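Local atomic coordinates of cytochrome c7 (Geobacter sulfurreducens, PDB entry 3H4N), a protein that probably carries electrons as a small multihaem c-type cytochrome and takes part in the Fe(III) respiration of its bacterium. Residues A[14-18]-A[19-23]; A[63-66]-A[67-70]. One frame throughout, in Å; residues are numbered along the deposited sequence.

Interaction 1. Residues A[14-18]-A[19-23]. With HEM (protoporphyrin IX containing Fe), chain C.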
loop_
_atom_site.group_PDB
_atom_site.type_symbol
_atom_site.label_atom_id
_atom_site.label_comp_id
_atom_site.label_asym_id
_atom_site.label_seq_id
_atom_site.Cartn_x
_atom_site.Cartn_y
_atom_site.Cartn_z
ATOM N N VAL A 14 6.401 7.463 -1.573
ATOM C CA VAL A 14 5.376 7.016 -0.658
ATOM C C VAL A 14 6.006 6.052 0.338
ATOM O O VAL A 14 6.665 5.102 -0.063
ATOM C CB VAL A 14 4.269 6.300 -1.432
ATOM C CG1 VAL A 14 3.150 5.837 -0.499
ATOM C CG2 VAL A 14 3.705 7.190 -2.535
ATOM N N THR A 15 5.804 6.292 1.628
ATOM C CA THR A 15 6.393 5.448 2.663
ATOM C C THR A 15 5.400 4.455 3.225
ATOM O O THR A 15 4.378 4.850 3.775
ATOM C CB THR A 15 6.982 6.311 3.775
ATOM O OG1 THR A 15 8.075 7.073 3.245
ATOM C CG2 THR A 15 7.617 5.432 4.846
ATOM N N PHE A 16 5.703 3.171 3.057
ATOM C CA PHE A 16 4.851 2.066 3.490
ATOM C C PHE A 16 5.438 1.390 4.742
ATOM O O PHE A 16 6.595 0.959 4.747
ATOM C CB PHE A 16 4.703 1.011 2.378
ATOM C CG PHE A 16 3.879 -0.159 2.809
ATOM C CD1 PHE A 16 2.484 -0.073 2.829
ATOM C CD2 PHE A 16 4.489 -1.295 3.330
ATOM C CE1 PHE A 16 1.730 -1.109 3.322
ATOM C CE2 PHE A 16 3.746 -2.320 3.800
ATOM C CZ PHE A 16 2.364 -2.243 3.798
ATOM N N ASP A 17 4.628 1.283 5.784
ATOM C CA ASP A 17 5.042 0.767 7.078
ATOM C C ASP A 17 4.241 -0.503 7.374
ATOM O O ASP A 17 3.035 -0.438 7.590
ATOM C CB ASP A 17 4.794 1.828 8.162
ATOM C CG ASP A 17 5.252 1.384 9.535
ATOM O OD1 ASP A 17 4.455 0.753 10.258
ATOM O OD2 ASP A 17 6.391 1.630 9.985
ATOM N N HIS A 18 4.894 -1.662 7.407
ATOM C CA HIS A 18 4.189 -2.909 7.719
ATOM C C HIS A 18 3.500 -2.868 9.078
ATOM O O HIS A 18 2.479 -3.519 9.250
ATOM C CB HIS A 18 5.121 -4.134 7.709
ATOM C CG HIS A 18 5.405 -4.693 6.343
ATOM N ND1 HIS A 18 6.524 -4.388 5.602
ATOM C CD2 HIS A 18 4.663 -5.522 5.579
ATOM C CE1 HIS A 18 6.446 -5.025 4.443
ATOM N NE2 HIS A 18 5.329 -5.722 4.407
ATOM N N LYS A 19 4.085 -2.169 10.056
ATOM C CA LYS A 19 3.505 -2.124 11.409
ATOM C C LYS A 19 2.061 -1.625 11.389
ATOM O O LYS A 19 1.192 -2.170 12.089
ATOM C CB LYS A 19 4.366 -1.285 12.354
ATOM C CG LYS A 19 4.368 -1.803 13.781
ATOM C CD LYS A 19 5.170 -0.892 14.700
ATOM C CE LYS A 19 4.269 0.069 15.464
ATOM N NZ LYS A 19 3.581 -0.622 16.592
ATOM N N LYS A 20 1.817 -0.613 10.560
ATOM C CA LYS A 20 0.496 0.012 10.430
ATOM C C LYS A 20 -0.510 -0.873 9.707
ATOM O O LYS A 20 -1.706 -0.595 9.724
ATOM C CB LYS A 20 0.620 1.352 9.697
ATOM C CG LYS A 20 1.266 2.446 10.526
ATOM C CD LYS A 20 0.284 3.040 11.526
ATOM C CE LYS A 20 0.931 4.087 12.412
ATOM N NZ LYS A 20 0.123 4.300 13.637
ATOM N N HIS A 21 -0.025 -1.941 9.077
ATOM C CA HIS A 21 -0.816 -2.781 8.200
ATOM C C HIS A 21 -0.997 -4.200 8.733
ATOM O O HIS A 21 -1.456 -5.079 8.011
ATOM C CB HIS A 21 -0.186 -2.747 6.790
ATOM C CG HIS A 21 -0.384 -1.424 6.118
ATOM N ND1 HIS A 21 0.446 -0.343 6.320
ATOM C CD2 HIS A 21 -1.396 -0.978 5.337
ATOM C CE1 HIS A 21 -0.025 0.702 5.660
ATOM N NE2 HIS A 21 -1.145 0.347 5.058
ATOM N N ALA A 22 -0.661 -4.420 10.000
ATOM C CA ALA A 22 -1.049 -5.665 10.665
ATOM C C ALA A 22 -2.554 -5.601 10.984
ATOM O O ALA A 22 -3.094 -4.530 11.253
ATOM C CB ALA A 22 -0.237 -5.870 11.943
ATOM N N GLY A 23 -3.225 -6.736 10.942
ATOM C CA GLY A 23 -4.637 -6.791 11.297
ATOM C C GLY A 23 -5.559 -6.236 10.222
ATOM O O GLY A 23 -6.507 -5.509 10.503
HETATM C CHA HEM C . 7.499 -6.077 1.175
HETATM C CHB HEM C . 6.332 -9.761 4.077
HETATM C CHC HEM C . 2.026 -7.825 4.903
HETATM C CHD HEM C . 2.884 -4.574 1.462
HETATM C C1A HEM C . 7.568 -7.248 1.886
HETATM C C2A HEM C . 8.675 -8.158 1.927
HETATM C C3A HEM C . 8.362 -9.182 2.727
HETATM C C4A HEM C . 7.028 -8.940 3.218
HETATM C CMA HEM C . 9.218 -10.415 3.074
HETATM C CAA HEM C . 9.983 -7.983 1.131
HETATM C CBA HEM C . 10.943 -7.017 1.770
HETATM C CGA HEM C . 12.227 -6.973 0.969
HETATM O O1A HEM C . 12.859 -5.901 1.071
HETATM O O2A HEM C . 12.625 -7.960 0.268
HETATM C C1B HEM C . 5.082 -9.549 4.573
HETATM C C2B HEM C . 4.411 -10.389 5.538
HETATM C C3B HEM C . 3.221 -9.838 5.780
HETATM C C4B HEM C . 3.116 -8.649 4.979
HETATM C CMB HEM C . 5.013 -11.668 6.149
HETATM C CAB HEM C . 2.135 -10.308 6.767
HETATM C CBB HEM C . 2.482 -10.376 8.100
HETATM C C1C HEM C . 1.854 -6.829 3.981
HETATM C C2C HEM C . 0.618 -6.127 3.728
HETATM C C3C HEM C . 0.843 -5.217 2.771
HETATM C C4C HEM C . 2.237 -5.338 2.392
HETATM C CMC HEM C . -0.710 -6.421 4.466
HETATM C CAC HEM C . -0.155 -4.204 2.134
HETATM C CBC HEM C . -1.035 -3.577 2.957
HETATM C C1D HEM C . 4.193 -4.659 1.105
HETATM C C2D HEM C . 4.830 -3.781 0.165
HETATM C C3D HEM C . 6.242 -4.251 0.082
HETATM C C4D HEM C . 6.336 -5.364 0.991
HETATM C CMD HEM C . 4.197 -2.622 -0.592
HETATM C CAD HEM C . 7.347 -3.702 -0.825
HETATM C CBD HEM C . 7.264 -4.557 -2.095
HETATM C CGD HEM C . 8.183 -4.144 -3.223
HETATM O O1D HEM C . 8.189 -4.814 -4.295
HETATM O O2D HEM C . 8.899 -3.123 -3.052
HETATM N NA HEM C . 6.575 -7.751 2.688
HETATM N NB HEM C . 4.281 -8.495 4.258
HETATM N NC HEM C . 2.820 -6.329 3.142
HETATM N ND HEM C . 5.089 -5.591 1.576
HETATM FE FE HEM C . 4.686 -7.008 2.929
#
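From D17 onward the chain leaves the strand ending at F16 and winds into a short 3-10 turn, closed by the backbone bond from H21 N to H18 O at 3.0 Å. The carbonyl of D17 looks into this turn and takes the side chain of H21: ND1 donates to D17 O at 2.9 Å in an almost straight bond (168°). The oxygen lies close to the imidazole plane, whereas the nitrogen stands above the plane of the carbonyl. This bond fixes the rotation of the H21 ring, whose NE2 ligates the iron of a second haem. F16 provides the other restraint. With its CG anti to the backbone N (chi1 178°), the phenyl reaches the turn and sets F16 CE1 over the centre of the H21 ring, 3.4 Å from H21 ND1, the two planes inclined at 34°. The far end of the same phenyl packs on the chain C haem, CZ lying 3.3 Å from the meso carbon CHD, while CE2 sits over one face of the H18 imidazole. H18 NE2 binds the iron of this haem at 2.1 Å. F16 is therefore wedged between the histidine ligands of two different haems. In the conformer given, D17 OD1 accepts K20 N at 3.0 Å through its anti lone pair. H32 and H56 complete the two iron sites, the latter from helix 45-59, and strand 14-16 pairs with strand 5-7 through backbone bonds of V14 to L7 and F16 to V5.

Interaction 2. Residues A[63-66]-A[67-70]; sequences PTKC and GECH. With HEM (protoporphyrin IX containing Fe), chain E.
The haem-binding CXXCH motif, C66 to H70, forms a short, weakly bonded helical turn, led into by the loop residues P63 to K65. C66 SG is covalently bound to CAB of the chain E haem at 1.9 Å, and C69 SG to CAC, so the porphyrin is stitched on at two points one turn apart. H70 then brings NE2 to the iron at 2.0 Å, as the histidine of this c-type cytochrome motif does, with H49 as the second axial ligand. C66 O grips the end of the turn by accepting both C69 N and H70 N, the latter in the carbonyl plane and nearly straight (169°). Facing back along the chain, the E68 carboxylate closes the approach to the motif: OE2 receives T64 N at 2.9 Å, nearly along its C-O axis, and K65 N from above the carboxylate plane. With CG anti to its own carbonyl carbon (chi1 -65°) and the chain extended beyond, E68 reaches back to these amides, while E68 CB rests 3.5 Å from P63 CB. Were E68 replaced by an alanine, the amides of T64 and K65 would probably lose their shared acceptor, and the segment before C66 would be freer to move. P63 CG also packs against C69 SG, and H70 ND1 is hydrogen-bonded to G12 O.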
loop_
_atom_site.group_PDB
_atom_site.type_symbol
_atom_site.label_atom_id
_atom_site.label_comp_id
_atom_site.label_asym_id
_atom_site.label_seq_id
_atom_site.Cartn_x
_atom_site.Cartn_y
_atom_site.Cartn_z
ATOM N N PRO A 63 -4.545 7.134 4.142
ATOM C CA PRO A 63 -4.484 8.226 3.160
ATOM C C PRO A 63 -5.264 7.942 1.873
ATOM O O PRO A 63 -5.139 6.873 1.255
ATOM C CB PRO A 63 -2.981 8.345 2.880
ATOM C CG PRO A 63 -2.417 7.019 3.209
ATOM C CD PRO A 63 -3.227 6.500 4.339
ATOM N N THR A 64 -6.068 8.920 1.461
ATOM C CA THR A 64 -6.822 8.807 0.212
ATOM C C THR A 64 -6.596 9.952 -0.789
ATOM O O THR A 64 -7.074 9.869 -1.921
ATOM C CB THR A 64 -8.322 8.734 0.515
ATOM O OG1 THR A 64 -8.713 9.939 1.180
ATOM C CG2 THR A 64 -8.646 7.587 1.494
ATOM N N LYS A 65 -5.901 11.005 -0.378
ATOM C CA LYS A 65 -5.629 12.159 -1.237
ATOM C C LYS A 65 -4.167 12.115 -1.683
ATOM O O LYS A 65 -3.302 11.587 -0.976
ATOM C CB LYS A 65 -5.927 13.461 -0.492
ATOM C CG LYS A 65 -7.292 13.452 0.218
ATOM C CD LYS A 65 -8.144 14.656 -0.123
ATOM C CE LYS A 65 -9.445 14.657 0.675
ATOM N NZ LYS A 65 -10.310 15.805 0.306
ATOM N N CYS A 66 -3.871 12.653 -2.862
ATOM C CA CYS A 66 -2.542 12.472 -3.466
ATOM C C CYS A 66 -1.388 12.775 -2.526
ATOM O O CYS A 66 -0.492 11.947 -2.365
ATOM C CB CYS A 66 -2.371 13.338 -4.714
ATOM S SG CYS A 66 -3.782 13.488 -5.846
ATOM N N GLY A 67 -1.431 13.953 -1.908
ATOM C CA GLY A 67 -0.343 14.422 -1.065
ATOM C C GLY A 67 -0.251 13.750 0.287
ATOM O O GLY A 67 0.769 13.872 0.970
ATOM N N GLU A 68 -1.304 13.035 0.682
ATOM C CA GLU A 68 -1.255 12.197 1.885
ATOM C C GLU A 68 -0.351 10.977 1.703
ATOM O O GLU A 68 0.229 10.491 2.675
ATOM C CB GLU A 68 -2.665 11.796 2.326
ATOM C CG GLU A 68 -3.528 12.976 2.781
ATOM C CD GLU A 68 -4.984 12.607 3.038
ATOM O OE1 GLU A 68 -5.674 13.400 3.695
ATOM O OE2 GLU A 68 -5.448 11.540 2.595
ATOM N N CYS A 69 -0.219 10.487 0.469
ATOM C CA CYS A 69 0.765 9.444 0.171
ATOM C C CYS A 69 2.071 9.978 -0.403
ATOM O O CYS A 69 3.148 9.608 0.059
ATOM C CB CYS A 69 0.188 8.425 -0.806
ATOM S SG CYS A 69 -1.050 7.378 -0.042
ATOM N N HIS A 70 1.969 10.805 -1.440
ATOM C CA HIS A 70 3.129 11.316 -2.193
ATOM C C HIS A 70 3.719 12.526 -1.491
ATOM O O HIS A 70 3.077 13.569 -1.401
ATOM C CB HIS A 70 2.691 11.714 -3.622
ATOM C CG HIS A 70 2.296 10.547 -4.476
ATOM N ND1 HIS A 70 3.223 9.662 -4.980
ATOM C CD2 HIS A 70 1.088 10.120 -4.918
ATOM C CE1 HIS A 70 2.594 8.730 -5.681
ATOM N NE2 HIS A 70 1.298 8.985 -5.659
HETATM C CHA HEM E . 2.180 6.051 -8.358
HETATM C CHB HEM E . -0.054 10.305 -8.944
HETATM C CHC HEM E . -2.791 9.193 -5.147
HETATM C CHD HEM E . 0.371 5.816 -3.868
HETATM C C1A HEM E . 1.829 7.276 -8.877
HETATM C C2A HEM E . 2.385 7.906 -10.058
HETATM C C3A HEM E . 1.759 9.088 -10.208
HETATM C C4A HEM E . 0.790 9.227 -9.139
HETATM C CMA HEM E . 1.990 10.153 -11.292
HETATM C CAA HEM E . 3.520 7.318 -10.934
HETATM C CBA HEM E . 4.852 7.778 -10.336
HETATM C CGA HEM E . 6.078 7.289 -11.076
HETATM O O1A HEM E . 6.020 6.257 -11.779
HETATM O O2A HEM E . 7.148 7.917 -10.928
HETATM C C1B HEM E . -1.044 10.352 -7.978
HETATM C C2B HEM E . -2.122 11.314 -7.910
HETATM C C3B HEM E . -2.879 11.008 -6.855
HETATM C C4B HEM E . -2.299 9.827 -6.254
HETATM C CMB HEM E . -2.259 12.502 -8.892
HETATM C CAB HEM E . -4.173 11.690 -6.356
HETATM C CBB HEM E . -5.191 11.783 -7.271
HETATM C C1C HEM E . -2.155 8.210 -4.421
HETATM C C2C HEM E . -2.531 7.747 -3.097
HETATM C C3C HEM E . -1.628 6.816 -2.735
HETATM C C4C HEM E . -0.690 6.653 -3.825
HETATM C CMC HEM E . -3.722 8.298 -2.297
HETATM C CAC HEM E . -1.545 5.995 -1.426
HETATM C CBC HEM E . -2.653 5.349 -0.968
HETATM C C1D HEM E . 1.111 5.548 -4.980
HETATM C C2D HEM E . 2.069 4.496 -5.041
HETATM C C3D HEM E . 2.608 4.539 -6.432
HETATM C C4D HEM E . 1.938 5.625 -7.085
HETATM C CMD HEM E . 2.451 3.529 -3.929
HETATM C CAD HEM E . 3.645 3.577 -7.008
HETATM C CBD HEM E . 5.103 3.919 -6.694
HETATM C CGD HEM E . 6.068 2.791 -7.091
HETATM O O1D HEM E . 5.620 1.663 -7.412
HETATM O O2D HEM E . 7.323 2.966 -7.110
HETATM N NA HEM E . 0.874 8.102 -8.332
HETATM N NB HEM E . -1.192 9.438 -6.956
HETATM N NC HEM E . -1.025 7.527 -4.813
HETATM N ND HEM E . 1.061 6.208 -6.194
HETATM FE FE HEM E . -0.102 7.814 -6.585
#

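Starting at the N terminus, the chain pairs strand 5-7 with strand 14-16 and at once enters interaction 1, which closes the turn after that strand. Helix 45-59 follows before interaction 2 closes the turn of helix 66-69 near the C terminus. The two contacts are in series, neither nested nor crossed, with centres about 15 Å apart, yet they meet in space: V14 CG2 touches H70 ND1 at 3.5 Å. The start of strand 14-16 thus lies against the C-terminal haem site. Helix 45-59 adds another tie, since H56 shares an iron with H21 of interaction 1 and its ND1 is hydrogen-bonded to P63 O of interaction 2.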